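Local structure of geranyltranstransferase (Enterococcus faecalis, 3P8L) at residues Q16-V21 and G50-P55; L43-A48 and P106-V111; L56-T61 and E191-A196; Y74-S79 and Q130-S135; E81-Y86 and T126-L131. The protein probably catalyses the magnesium-dependent condensation of isopentenyl diphosphate with geranyl diphosphate, giving (2E,6E)-farnesyl diphosphate and releasing diphosphate. All blocks are in the same frame, centred on the assembly; numbering follows the deposited sequence. Where two conformers were deposited one is given.

Contact 1: residues Q16-V21 and G50-P55; sequences QHLPLV and GKRLRP
L18, on helix 13-31, reaches across to the start of helix 53-64 with both branches of its side chain straddling R52 CB. Its CD1 lies 3.8 Å from R52 CB, and CD2 sits nearly as close to the same atom while also facing P55 CB at 4.3 Å. With CG anti to the carbonyl carbon (chi1 -68°), the leucine fork is sent across the gap. One turn on, V21 meets P55: its CG1 touches P55 CB at 3.8 Å, the two side chains running at about a right angle. A compact branched valine and a rigid proline suit this buried spot, and P55, in the first turn of its helix, gives up no backbone N-H that the turn needs. Segment 50-55 carries the GKRxRP sequence of this family, whose basic residues line the isopentenyl diphosphate pocket in relatives and probably do so here; helix 13-31 packs against it. R52, at the N-cap position, bends at chi2 (-83°), which takes its guanidinium group away from L18. Salt bridges to E22, one residue past V21, and to E81 of helix 71-92, with a bond to the I46 carbonyl, fix its direction and balance its charge. One arginine thus gives leucine an aliphatic root and ties three helices by its charged end.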
# COMPACT_ATOMS: atom_id res chain seq x y z
N GLN A 16 2.98 -27.92 7.11
CA GLN A 16 4.36 -27.93 6.62
C GLN A 16 4.76 -26.54 6.10
O GLN A 16 5.88 -26.07 6.31
CB GLN A 16 4.53 -28.99 5.53
CG GLN A 16 5.90 -28.99 4.86
CD GLN A 16 6.22 -30.26 4.09
OE1 GLN A 16 5.46 -31.23 4.13
NE2 GLN A 16 7.36 -30.27 3.41
N HIS A 17 3.83 -25.88 5.44
CA HIS A 17 4.20 -24.67 4.70
C HIS A 17 3.77 -23.33 5.31
O HIS A 17 4.55 -22.38 5.27
CB HIS A 17 3.76 -24.79 3.25
CG HIS A 17 4.45 -25.90 2.52
ND1 HIS A 17 5.74 -25.78 2.05
CD2 HIS A 17 4.03 -27.14 2.19
CE1 HIS A 17 6.09 -26.92 1.46
NE2 HIS A 17 5.07 -27.75 1.53
N LEU A 18 2.57 -23.27 5.88
CA LEU A 18 2.10 -22.02 6.53
C LEU A 18 3.03 -21.40 7.59
O LEU A 18 3.18 -20.19 7.58
CB LEU A 18 0.66 -22.13 7.05
CG LEU A 18 -0.41 -22.23 5.97
CD1 LEU A 18 -1.77 -22.35 6.64
CD2 LEU A 18 -0.33 -21.01 5.00
N PRO A 19 3.67 -22.21 8.47
CA PRO A 19 4.67 -21.60 9.37
C PRO A 19 5.83 -20.85 8.69
O PRO A 19 6.40 -19.91 9.29
CB PRO A 19 5.23 -22.79 10.14
CG PRO A 19 4.07 -23.72 10.21
CD PRO A 19 3.33 -23.58 8.91
N LEU A 20 6.17 -21.23 7.47
CA LEU A 20 7.23 -20.52 6.76
C LEU A 20 6.71 -19.18 6.23
O LEU A 20 7.47 -18.22 6.09
CB LEU A 20 7.78 -21.38 5.61
CG LEU A 20 8.17 -22.81 6.03
CD1 LEU A 20 8.69 -23.62 4.87
CD2 LEU A 20 9.24 -22.72 7.04
N VAL A 21 5.42 -19.13 5.91
CA VAL A 21 4.81 -17.87 5.49
C VAL A 21 4.77 -16.93 6.70
O VAL A 21 5.18 -15.76 6.59
CB VAL A 21 3.41 -18.08 4.91
CG1 VAL A 21 2.82 -16.76 4.42
CG2 VAL A 21 3.47 -19.09 3.74
N GLY A 50 -5.23 -16.88 12.14
CA GLY A 50 -6.33 -16.84 11.18
C GLY A 50 -6.23 -18.13 10.40
O GLY A 50 -5.32 -18.93 10.63
N LYS A 51 -7.15 -18.35 9.47
CA LYS A 51 -7.10 -19.57 8.65
C LYS A 51 -5.97 -19.54 7.62
O LYS A 51 -5.63 -20.59 7.09
CB LYS A 51 -8.44 -19.83 7.95
CG LYS A 51 -9.64 -19.93 8.90
CD LYS A 51 -10.82 -20.67 8.28
CE LYS A 51 -11.52 -19.87 7.17
NZ LYS A 51 -12.73 -19.13 7.66
N ARG A 52 -5.43 -18.35 7.32
CA ARG A 52 -4.33 -18.16 6.35
C ARG A 52 -4.71 -18.69 4.97
O ARG A 52 -3.87 -19.24 4.24
CB ARG A 52 -3.02 -18.81 6.85
CG ARG A 52 -2.59 -18.35 8.24
CD ARG A 52 -1.85 -17.04 8.14
NE ARG A 52 -1.25 -16.66 9.41
CZ ARG A 52 -1.47 -15.51 10.04
NH1 ARG A 52 -2.26 -14.56 9.51
NH2 ARG A 52 -0.88 -15.30 11.20
N LEU A 53 -5.99 -18.54 4.65
CA LEU A 53 -6.58 -19.05 3.43
C LEU A 53 -5.87 -18.55 2.18
O LEU A 53 -5.59 -19.34 1.27
CB LEU A 53 -8.07 -18.71 3.36
CG LEU A 53 -8.82 -19.12 2.09
CD1 LEU A 53 -8.73 -20.62 1.87
CD2 LEU A 53 -10.27 -18.66 2.11
N ARG A 54 -5.56 -17.26 2.15
CA ARG A 54 -4.96 -16.66 0.96
C ARG A 54 -3.53 -17.15 0.61
O ARG A 54 -3.30 -17.58 -0.53
CB ARG A 54 -5.11 -15.13 0.98
CG ARG A 54 -6.57 -14.68 0.82
CD ARG A 54 -6.89 -13.33 1.51
NE ARG A 54 -8.33 -13.12 1.53
CZ ARG A 54 -9.18 -13.66 2.40
NH1 ARG A 54 -8.74 -14.42 3.41
NH2 ARG A 54 -10.48 -13.41 2.28
N PRO A 55 -2.59 -17.08 1.57
CA PRO A 55 -1.28 -17.71 1.33
C PRO A 55 -1.38 -19.22 1.10
O PRO A 55 -0.61 -19.76 0.30
CB PRO A 55 -0.49 -17.40 2.62
CG PRO A 55 -1.49 -17.06 3.65
CD PRO A 55 -2.61 -16.39 2.88

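Contact 2: residues L43-A48 and P106-V111; sequences LYSIHA and PTNHKV
S45, near the end of helix 36-47, and N108, in the first turn of helix 108-112, bring the two backbones to 6.4 Å between their CA atoms. Across this gap N108 ND2 donates to S45 OG at 2.8 Å. The bond is nearly straight, with an N-H...O angle of 171°, and the hydroxyl oxygen lies almost in the plane of the amide. N108 reaches it because CG stands anti to the backbone N (chi1 -163°); serine is short, and its hydroxyl can accept the N-H close to the backbone. Beside this pair Y44 extends to the end of strand 105-106, just before helix 108-112. Its OH donates to P106 O, in plane at the ring edge; the 2.5 Å length is shorter than expected and may be slightly off. V111 CG2 approaches Y44 CZ obliquely at 3.7 Å. Tyrosine suits this place, since its ring gives apolar surface and its hydroxyl a donor. T107 touches D92 and bonds the D99 carbonyl, in the first aspartate-rich region, which in relatives binds magnesium. The contact therefore fastens helix 36-47 to the helix start just after that motif, chiefly through the directional bond from N108 to S45.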
# COMPACT_ATOMS: atom_id res chain seq x y z
N LEU A 43 2.70 -6.93 14.63
CA LEU A 43 2.94 -8.32 15.04
C LEU A 43 1.77 -8.86 15.86
O LEU A 43 1.45 -10.04 15.77
CB LEU A 43 4.24 -8.45 15.85
CG LEU A 43 5.61 -8.33 15.18
CD1 LEU A 43 6.74 -8.36 16.22
CD2 LEU A 43 5.83 -9.43 14.14
N TYR A 44 1.12 -8.02 16.66
CA TYR A 44 -0.04 -8.48 17.40
C TYR A 44 -1.09 -9.08 16.47
O TYR A 44 -1.55 -10.21 16.68
CB TYR A 44 -0.67 -7.36 18.24
CG TYR A 44 -1.97 -7.78 18.88
CD1 TYR A 44 -1.97 -8.57 20.03
CD2 TYR A 44 -3.19 -7.37 18.37
CE1 TYR A 44 -3.16 -8.97 20.64
CE2 TYR A 44 -4.40 -7.77 18.95
CZ TYR A 44 -4.37 -8.58 20.10
OH TYR A 44 -5.53 -8.99 20.72
N SER A 45 -1.43 -8.34 15.42
CA SER A 45 -2.50 -8.75 14.52
C SER A 45 -2.11 -9.94 13.64
O SER A 45 -2.98 -10.72 13.26
CB SER A 45 -2.94 -7.59 13.65
OG SER A 45 -3.63 -6.61 14.41
N ILE A 46 -0.83 -10.07 13.32
CA ILE A 46 -0.31 -11.27 12.66
C ILE A 46 -0.40 -12.50 13.58
O ILE A 46 -0.96 -13.54 13.19
CB ILE A 46 1.15 -11.05 12.16
CG1 ILE A 46 1.17 -10.06 11.00
CG2 ILE A 46 1.80 -12.36 11.70
CD1 ILE A 46 2.52 -9.43 10.83
N HIS A 47 0.09 -12.38 14.80
CA HIS A 47 0.14 -13.48 15.76
C HIS A 47 -1.20 -13.91 16.33
O HIS A 47 -1.30 -14.94 16.94
CB HIS A 47 1.02 -13.12 16.93
CG HIS A 47 2.48 -13.17 16.64
ND1 HIS A 47 3.06 -14.17 15.90
CD2 HIS A 47 3.48 -12.34 17.01
CE1 HIS A 47 4.35 -13.94 15.82
NE2 HIS A 47 4.63 -12.84 16.49
N ALA A 48 -2.22 -13.12 16.14
CA ALA A 48 -3.57 -13.50 16.56
C ALA A 48 -4.10 -14.65 15.69
O ALA A 48 -5.12 -15.28 16.01
CB ALA A 48 -4.50 -12.28 16.51
N PRO A 106 -8.93 -9.47 21.71
CA PRO A 106 -9.28 -8.09 21.36
C PRO A 106 -8.66 -7.63 20.05
O PRO A 106 -7.55 -8.05 19.70
CB PRO A 106 -8.71 -7.27 22.52
CG PRO A 106 -7.74 -8.17 23.20
CD PRO A 106 -8.24 -9.53 23.01
N THR A 107 -9.37 -6.77 19.36
CA THR A 107 -8.96 -6.24 18.07
C THR A 107 -7.85 -5.24 18.28
O THR A 107 -7.63 -4.78 19.42
CB THR A 107 -10.13 -5.63 17.31
OG1 THR A 107 -10.89 -4.82 18.21
CG2 THR A 107 -11.05 -6.73 16.75
N ASN A 108 -7.13 -4.94 17.20
CA ASN A 108 -5.96 -4.07 17.28
C ASN A 108 -6.22 -2.71 17.96
O ASN A 108 -5.44 -2.32 18.84
CB ASN A 108 -5.35 -3.89 15.89
CG ASN A 108 -3.95 -3.34 15.95
OD1 ASN A 108 -3.74 -2.20 16.35
ND2 ASN A 108 -2.96 -4.15 15.54
N HIS A 109 -7.29 -2.01 17.59
CA HIS A 109 -7.63 -0.72 18.21
C HIS A 109 -8.00 -0.81 19.69
O HIS A 109 -7.78 0.14 20.42
CB HIS A 109 -8.73 0.02 17.44
CG HIS A 109 -10.04 -0.70 17.40
ND1 HIS A 109 -10.29 -1.72 16.50
CD2 HIS A 109 -11.20 -0.50 18.08
CE1 HIS A 109 -11.54 -2.12 16.64
NE2 HIS A 109 -12.11 -1.40 17.60
N LYS A 110 -8.54 -1.96 20.11
CA LYS A 110 -8.86 -2.21 21.53
C LYS A 110 -7.60 -2.41 22.33
O LYS A 110 -7.55 -2.07 23.52
CB LYS A 110 -9.78 -3.43 21.69
CG LYS A 110 -11.19 -3.22 21.16
CD LYS A 110 -11.78 -1.89 21.60
CE LYS A 110 -12.43 -1.99 22.97
NZ LYS A 110 -13.16 -0.74 23.27
N VAL A 111 -6.57 -2.95 21.69
CA VAL A 111 -5.32 -3.07 22.39
C VAL A 111 -4.52 -1.77 22.42
O VAL A 111 -4.10 -1.33 23.50
CB VAL A 111 -4.49 -4.29 21.90
CG1 VAL A 111 -3.23 -4.44 22.69
CG2 VAL A 111 -5.31 -5.54 22.00

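Contact 3: residues L56-T61 and E191-A196; sequences LLVLTT and EFALIA
This is a buried, near-parallel helix-helix packing in the all-helical isoprenoid synthase fold, joining helix 53-64 to helix 175-200 close to the centre of the molecule. The two short segments run 7.9 Å apart at closest approach and cross at -26°. V58 and A193 mark the tightest point, their CA atoms only 4.8 Å apart. Alanine makes this possible: A193 CB fits between L57 CB and V58 CG2, at 3.8 Å from each, and V58 CG2 also lies against the A193 backbone. L194 begins by heading away from helix 53-64, but its chi2 of -70° swings both methyls back. CD2 meets L57 CD2 at 4.0 Å, the two leucines slanting across one another, while CD1 comes to 3.3 Å from T61 OG1, a close packing contact. Around this pair, L80 covers V58 and A193, and F214 and A215 of helix 205-230 lie against L194. T61 is polar yet buried, and it satisfies its hydroxyl within its own helix: OG1 donates to L57 O at 2.8 Å, while T61 N reaches that carbonyl from the opposite face of its plane. T61 CG2 packs against both the carbonyl and the side chain of L194, 4.1 Å from L194 CD1. With no hydrogen bond across it, the interface rests on apolar packing of branched side chains around alanine, and its one polar side chain, T61, donates to its own helix.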
# COMPACT_ATOMS: atom_id res chain seq x y z
N LEU A 56 -2.32 -19.89 1.78
CA LEU A 56 -2.57 -21.30 1.55
C LEU A 56 -2.94 -21.57 0.09
O LEU A 56 -2.39 -22.48 -0.52
CB LEU A 56 -3.61 -21.91 2.52
CG LEU A 56 -3.78 -23.44 2.45
CD1 LEU A 56 -2.41 -24.12 2.65
CD2 LEU A 56 -4.82 -23.99 3.43
N LEU A 57 -3.81 -20.73 -0.48
CA LEU A 57 -4.16 -20.84 -1.91
C LEU A 57 -2.96 -20.67 -2.86
O LEU A 57 -2.80 -21.48 -3.78
CB LEU A 57 -5.27 -19.86 -2.27
CG LEU A 57 -6.67 -20.25 -1.82
CD1 LEU A 57 -7.59 -19.04 -1.95
CD2 LEU A 57 -7.20 -21.45 -2.62
N VAL A 58 -2.13 -19.65 -2.61
CA VAL A 58 -0.91 -19.43 -3.38
C VAL A 58 -0.07 -20.71 -3.44
O VAL A 58 0.27 -21.19 -4.52
CB VAL A 58 -0.03 -18.27 -2.82
CG1 VAL A 58 1.26 -18.14 -3.61
CG2 VAL A 58 -0.77 -16.94 -2.86
N LEU A 59 0.24 -21.25 -2.27
CA LEU A 59 1.14 -22.40 -2.13
C LEU A 59 0.54 -23.71 -2.64
O LEU A 59 1.24 -24.53 -3.26
CB LEU A 59 1.59 -22.54 -0.68
CG LEU A 59 2.39 -21.33 -0.15
CD1 LEU A 59 2.87 -21.64 1.23
CD2 LEU A 59 3.58 -20.93 -1.04
N THR A 60 -0.77 -23.88 -2.43
CA THR A 60 -1.46 -25.06 -2.92
C THR A 60 -1.45 -25.08 -4.45
O THR A 60 -1.29 -26.14 -5.06
CB THR A 60 -2.89 -25.13 -2.34
OG1 THR A 60 -2.81 -25.09 -0.90
CG2 THR A 60 -3.59 -26.41 -2.74
N THR A 61 -1.56 -23.90 -5.05
CA THR A 61 -1.60 -23.76 -6.51
C THR A 61 -0.24 -24.13 -7.10
O THR A 61 -0.17 -24.85 -8.09
CB THR A 61 -2.09 -22.35 -6.93
OG1 THR A 61 -3.43 -22.17 -6.44
CG2 THR A 61 -2.11 -22.18 -8.44
N GLU A 191 -8.65 -14.22 -6.26
CA GLU A 191 -8.21 -14.28 -7.65
C GLU A 191 -6.72 -14.03 -7.77
O GLU A 191 -6.01 -14.78 -8.47
CB GLU A 191 -9.05 -13.35 -8.55
CG GLU A 191 -10.39 -13.96 -8.96
CD GLU A 191 -11.43 -12.92 -9.33
OE1 GLU A 191 -11.10 -11.71 -9.27
OE2 GLU A 191 -12.57 -13.30 -9.67
N PHE A 192 -6.21 -13.02 -7.05
CA PHE A 192 -4.77 -12.79 -7.01
C PHE A 192 -4.02 -14.04 -6.55
O PHE A 192 -2.98 -14.37 -7.11
CB PHE A 192 -4.35 -11.60 -6.12
CG PHE A 192 -2.86 -11.45 -6.01
CD1 PHE A 192 -2.15 -10.78 -6.99
CD2 PHE A 192 -2.15 -12.05 -4.95
CE1 PHE A 192 -0.77 -10.65 -6.91
CE2 PHE A 192 -0.77 -11.95 -4.88
CZ PHE A 192 -0.08 -11.24 -5.87
N ALA A 193 -4.51 -14.72 -5.51
CA ALA A 193 -3.77 -15.88 -4.99
C ALA A 193 -3.56 -16.95 -6.08
O ALA A 193 -2.47 -17.49 -6.21
CB ALA A 193 -4.47 -16.48 -3.79
N LEU A 194 -4.62 -17.23 -6.83
CA LEU A 194 -4.57 -18.22 -7.93
C LEU A 194 -3.69 -17.80 -9.12
O LEU A 194 -2.86 -18.60 -9.61
CB LEU A 194 -5.99 -18.60 -8.38
CG LEU A 194 -6.70 -19.76 -7.67
CD1 LEU A 194 -6.07 -21.09 -8.04
CD2 LEU A 194 -6.79 -19.60 -6.14
N ILE A 195 -3.87 -16.55 -9.55
CA ILE A 195 -3.01 -15.90 -10.54
C ILE A 195 -1.56 -15.97 -10.15
O ILE A 195 -0.72 -16.41 -10.95
CB ILE A 195 -3.43 -14.40 -10.78
CG1 ILE A 195 -4.77 -14.34 -11.49
CG2 ILE A 195 -2.36 -13.62 -11.56
CD1 ILE A 195 -5.25 -12.93 -11.73
N ALA A 196 -1.25 -15.58 -8.91
CA ALA A 196 0.12 -15.63 -8.43
C ALA A 196 0.68 -17.04 -8.41
O ALA A 196 1.84 -17.24 -8.77
CB ALA A 196 0.25 -14.99 -7.04

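Contact 4: residues Y74-S79 and Q130-S135; sequences YQVAAS and QLLSLS
L131 leads this buried packing between helices 71-92 and 114-133 of the isoprenoid synthase helical bundle. With CG anti to the backbone N (chi1 176°), its CD2 is directed at helix 71-92, where it meets A78 CB at 3.7 Å and Q75 O at 3.4 Å. Small A78 leaves room for this branched leucine. L132 faces another side of its helix and slants its CD1 across V76 CG2 at 3.8 Å. Between the leucines stands S79, modelled in two conformers; in one of them OG lies near both side chains and hydrogen-bonds to the A128 carbonyl, which would satisfy a small polar group buried here. Where helix 114-133 gives way to a loop, Q75 stretches out beyond CG until its amide lies over S135, OE1 accepting a bond from Q136 N. S135 turns its hydroxyl back along its own chain instead, chi1 68° placing OG to donate to L132 O at 2.7 Å. Its CB, set by the backbone, points at the glutamine, with Q75 OE1 3.3 Å from S135 CB.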
# COMPACT_ATOMS: atom_id res chain seq x y z
N TYR A 74 6.97 -18.24 -0.79
CA TYR A 74 6.64 -17.85 0.58
C TYR A 74 6.56 -16.34 0.73
O TYR A 74 5.72 -15.86 1.49
CB TYR A 74 7.62 -18.42 1.60
CG TYR A 74 7.65 -19.94 1.61
CD1 TYR A 74 6.57 -20.67 2.09
CD2 TYR A 74 8.78 -20.64 1.15
CE1 TYR A 74 6.58 -22.07 2.10
CE2 TYR A 74 8.80 -22.04 1.14
CZ TYR A 74 7.70 -22.74 1.62
OH TYR A 74 7.72 -24.10 1.65
N GLN A 75 7.43 -15.62 0.03
CA GLN A 75 7.43 -14.16 0.01
C GLN A 75 6.15 -13.59 -0.58
O GLN A 75 5.56 -12.68 0.01
CB GLN A 75 8.68 -13.61 -0.68
CG GLN A 75 9.93 -13.82 0.18
CD GLN A 75 11.21 -13.44 -0.52
OE1 GLN A 75 11.36 -13.63 -1.72
NE2 GLN A 75 12.15 -12.88 0.24
N VAL A 76 5.71 -14.13 -1.73
CA VAL A 76 4.45 -13.74 -2.35
C VAL A 76 3.25 -14.06 -1.44
O VAL A 76 2.34 -13.24 -1.31
CB VAL A 76 4.25 -14.38 -3.77
CG1 VAL A 76 2.85 -14.10 -4.35
CG2 VAL A 76 5.30 -13.83 -4.75
N ALA A 77 3.27 -15.26 -0.83
CA ALA A 77 2.22 -15.69 0.08
C ALA A 77 2.13 -14.73 1.29
O ALA A 77 1.04 -14.35 1.68
CB ALA A 77 2.44 -17.15 0.54
N ALA A 78 3.28 -14.32 1.80
CA ALA A 78 3.39 -13.42 2.94
C ALA A 78 2.89 -12.00 2.65
O ALA A 78 2.16 -11.42 3.47
CB ALA A 78 4.84 -13.42 3.45
N SER A 79 3.26 -11.48 1.48
CA SER A 79 2.79 -10.18 1.00
C SER A 79 1.26 -10.13 0.92
O SER A 79 0.63 -9.18 1.40
CB SER A 79 3.41 -9.84 -0.36
OG SER A 79 4.78 -9.51 -0.23
N GLN A 130 6.39 -3.48 -0.09
CA GLN A 130 7.84 -3.49 0.13
C GLN A 130 8.45 -4.90 0.03
O GLN A 130 9.44 -5.10 -0.69
CB GLN A 130 8.25 -2.83 1.44
CG GLN A 130 9.76 -2.63 1.54
CD GLN A 130 10.21 -1.83 2.75
OE1 GLN A 130 9.47 -1.67 3.73
NE2 GLN A 130 11.43 -1.32 2.70
N LEU A 131 7.86 -5.85 0.76
CA LEU A 131 8.30 -7.23 0.71
C LEU A 131 8.34 -7.78 -0.72
O LEU A 131 9.37 -8.32 -1.15
CB LEU A 131 7.46 -8.14 1.63
CG LEU A 131 7.81 -9.64 1.54
CD1 LEU A 131 9.27 -9.94 1.94
CD2 LEU A 131 6.83 -10.50 2.35
N LEU A 132 7.24 -7.63 -1.45
CA LEU A 132 7.16 -8.04 -2.85
C LEU A 132 8.24 -7.39 -3.76
O LEU A 132 8.85 -8.08 -4.60
CB LEU A 132 5.74 -7.81 -3.39
CG LEU A 132 5.30 -8.52 -4.67
CD1 LEU A 132 5.55 -10.04 -4.59
CD2 LEU A 132 3.81 -8.26 -4.92
N SER A 133 8.50 -6.10 -3.55
CA SER A 133 9.55 -5.35 -4.26
C SER A 133 10.97 -5.85 -3.96
O SER A 133 11.87 -5.79 -4.83
CB SER A 133 9.44 -3.85 -3.95
OG SER A 133 10.06 -3.52 -2.73
N LEU A 134 11.17 -6.36 -2.75
CA LEU A 134 12.44 -6.91 -2.31
C LEU A 134 12.54 -8.45 -2.42
O LEU A 134 13.52 -9.03 -1.97
CB LEU A 134 12.72 -6.49 -0.87
CG LEU A 134 13.02 -5.00 -0.64
CD1 LEU A 134 12.84 -4.65 0.82
CD2 LEU A 134 14.45 -4.63 -1.13
N SER A 135 11.52 -9.09 -2.98
CA SER A 135 11.45 -10.55 -3.02
C SER A 135 12.41 -11.20 -4.03
O SER A 135 13.00 -10.52 -4.86
CB SER A 135 10.02 -11.02 -3.28
OG SER A 135 9.60 -10.70 -4.60

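Contact 5: residues E81-Y86 and T126-L131; sequences EMIHTY and TGAFQL
G127 and M82 meet where helices 114-133 and 71-92 run antiparallel in the isoprenoid synthase bundle, their short segments 176° apart in direction and 8.5 Å apart at closest approach. Having no side chain, G127 lets the methionine methyl sit directly on its carbonyl carbon, with M82 CE 3.4 Å from G127 C. The flexible M82 chain gets there by bending at its last torsion (chi3 71°), which folds the methyl onto the peptide between G127 and A128. A128 sits at the closest point of the backbones, its CA 5.5 Å from that of M82. Its methyl touches M82 CB at 3.9 Å and both CG1 and CD1 of I83, each at 3.7 Å. I83 throws its CD1 onward to F129, meeting the ring obliquely at CE2. That phenyl group also meets F129 of the second subunit, the two ring planes nearly parallel, so the contact passes from the core of one chain to the dimer interface. Q130 follows, hydrogen-bonded through NE2 to Q156 of the second subunit. L131, one turn after G127, completes the apolar strip by crossing the methionine at about a right angle, its CD2 4.1 Å from M82 SD.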
# COMPACT_ATOMS: atom_id res chain seq x y z
N GLU A 81 -0.89 -12.15 2.54
CA GLU A 81 -1.43 -12.25 3.89
C GLU A 81 -1.28 -10.93 4.69
O GLU A 81 -2.13 -10.64 5.54
CB GLU A 81 -0.87 -13.46 4.63
CG GLU A 81 -1.54 -13.76 5.97
CD GLU A 81 -3.03 -14.14 5.87
OE1 GLU A 81 -3.67 -14.16 4.78
OE2 GLU A 81 -3.58 -14.42 6.94
N MET A 82 -0.25 -10.15 4.38
CA MET A 82 -0.06 -8.79 4.92
C MET A 82 -1.18 -7.84 4.50
O MET A 82 -1.68 -7.07 5.34
CB MET A 82 1.35 -8.23 4.61
CG MET A 82 2.54 -8.99 5.34
SD MET A 82 4.20 -8.51 4.76
CE MET A 82 4.32 -6.85 5.43
N ILE A 83 -1.58 -7.91 3.23
CA ILE A 83 -2.69 -7.14 2.69
C ILE A 83 -3.97 -7.54 3.43
O ILE A 83 -4.71 -6.67 3.91
CB ILE A 83 -2.91 -7.36 1.16
CG1 ILE A 83 -1.75 -6.80 0.33
CG2 ILE A 83 -4.25 -6.78 0.70
CD1 ILE A 83 -1.70 -5.30 0.23
N HIS A 84 -4.23 -8.85 3.49
CA HIS A 84 -5.37 -9.37 4.21
C HIS A 84 -5.44 -8.89 5.69
O HIS A 84 -6.48 -8.44 6.12
CB HIS A 84 -5.36 -10.88 4.19
CG HIS A 84 -6.55 -11.46 4.88
ND1 HIS A 84 -7.84 -11.14 4.52
CD2 HIS A 84 -6.64 -12.32 5.92
CE1 HIS A 84 -8.68 -11.79 5.30
NE2 HIS A 84 -7.98 -12.52 6.15
N THR A 85 -4.32 -9.00 6.41
CA THR A 85 -4.19 -8.57 7.82
C THR A 85 -4.44 -7.07 7.95
O THR A 85 -5.14 -6.64 8.87
CB THR A 85 -2.77 -8.90 8.40
OG1 THR A 85 -2.48 -10.29 8.21
CG2 THR A 85 -2.68 -8.57 9.91
N TYR A 86 -3.87 -6.26 7.05
CA TYR A 86 -4.13 -4.83 7.07
C TYR A 86 -5.63 -4.58 6.92
O TYR A 86 -6.19 -3.80 7.69
CB TYR A 86 -3.28 -4.02 6.05
CG TYR A 86 -4.08 -3.29 4.98
CD1 TYR A 86 -4.82 -2.16 5.30
CD2 TYR A 86 -4.10 -3.73 3.66
CE1 TYR A 86 -5.60 -1.50 4.34
CE2 TYR A 86 -4.86 -3.06 2.69
CZ TYR A 86 -5.62 -1.96 3.05
OH TYR A 86 -6.37 -1.26 2.12
N THR A 126 1.70 -0.93 3.12
CA THR A 126 2.94 -0.50 2.47
C THR A 126 3.98 -1.63 2.51
O THR A 126 4.72 -1.87 1.53
CB THR A 126 3.54 0.78 3.13
OG1 THR A 126 2.51 1.77 3.27
CG2 THR A 126 4.64 1.37 2.26
N GLY A 127 4.00 -2.33 3.64
CA GLY A 127 4.89 -3.47 3.86
C GLY A 127 4.71 -4.61 2.87
O GLY A 127 5.67 -5.22 2.45
N ALA A 128 3.46 -4.90 2.54
CA ALA A 128 3.17 -5.94 1.55
C ALA A 128 3.85 -5.64 0.20
O ALA A 128 4.47 -6.53 -0.40
CB ALA A 128 1.69 -6.04 1.38
N PHE A 129 3.74 -4.38 -0.25
CA PHE A 129 4.41 -3.93 -1.46
C PHE A 129 5.92 -3.88 -1.27
O PHE A 129 6.65 -4.25 -2.18
CB PHE A 129 3.82 -2.61 -2.00
CG PHE A 129 2.46 -2.80 -2.60
CD1 PHE A 129 2.32 -3.38 -3.87
CD2 PHE A 129 1.33 -2.53 -1.88
CE1 PHE A 129 1.07 -3.61 -4.41
CE2 PHE A 129 0.06 -2.75 -2.41
CZ PHE A 129 -0.07 -3.30 -3.67
N GLN A 130 6.39 -3.48 -0.09
CA GLN A 130 7.84 -3.49 0.13
C GLN A 130 8.45 -4.90 0.03
O GLN A 130 9.44 -5.10 -0.69
CB GLN A 130 8.25 -2.83 1.44
CG GLN A 130 9.76 -2.63 1.54
CD GLN A 130 10.21 -1.83 2.75
OE1 GLN A 130 9.47 -1.67 3.73
NE2 GLN A 130 11.43 -1.32 2.70
N LEU A 131 7.86 -5.85 0.76
CA LEU A 131 8.30 -7.23 0.71
C LEU A 131 8.34 -7.78 -0.72
O LEU A 131 9.37 -8.32 -1.15
CB LEU A 131 7.46 -8.14 1.63
CG LEU A 131 7.81 -9.64 1.54
CD1 LEU A 131 9.27 -9.94 1.94
CD2 LEU A 131 6.83 -10.50 2.35

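Contacts 3, 4 and 5 are buried, whereas contacts 1 and 2 are partly exposed, contact 2 being the farthest out, its centre about 19 Å from the centre of the chain. Contacts 4 and 5 join the same two helices, 71-92 and 114-133, share Q130 and L131, and both touch the second subunit; a probable bond from S79 OG to the A128 carbonyl ties one to the other. Contacts 1 and 3 both use helix 53-64. The core contacts rely on alanine, glycine and branched side chains. Contact 1 is also apolar between its segments but touches contacts 2 and 5 through the charged end of R52, and only contact 2 has hydrogen bonds across it.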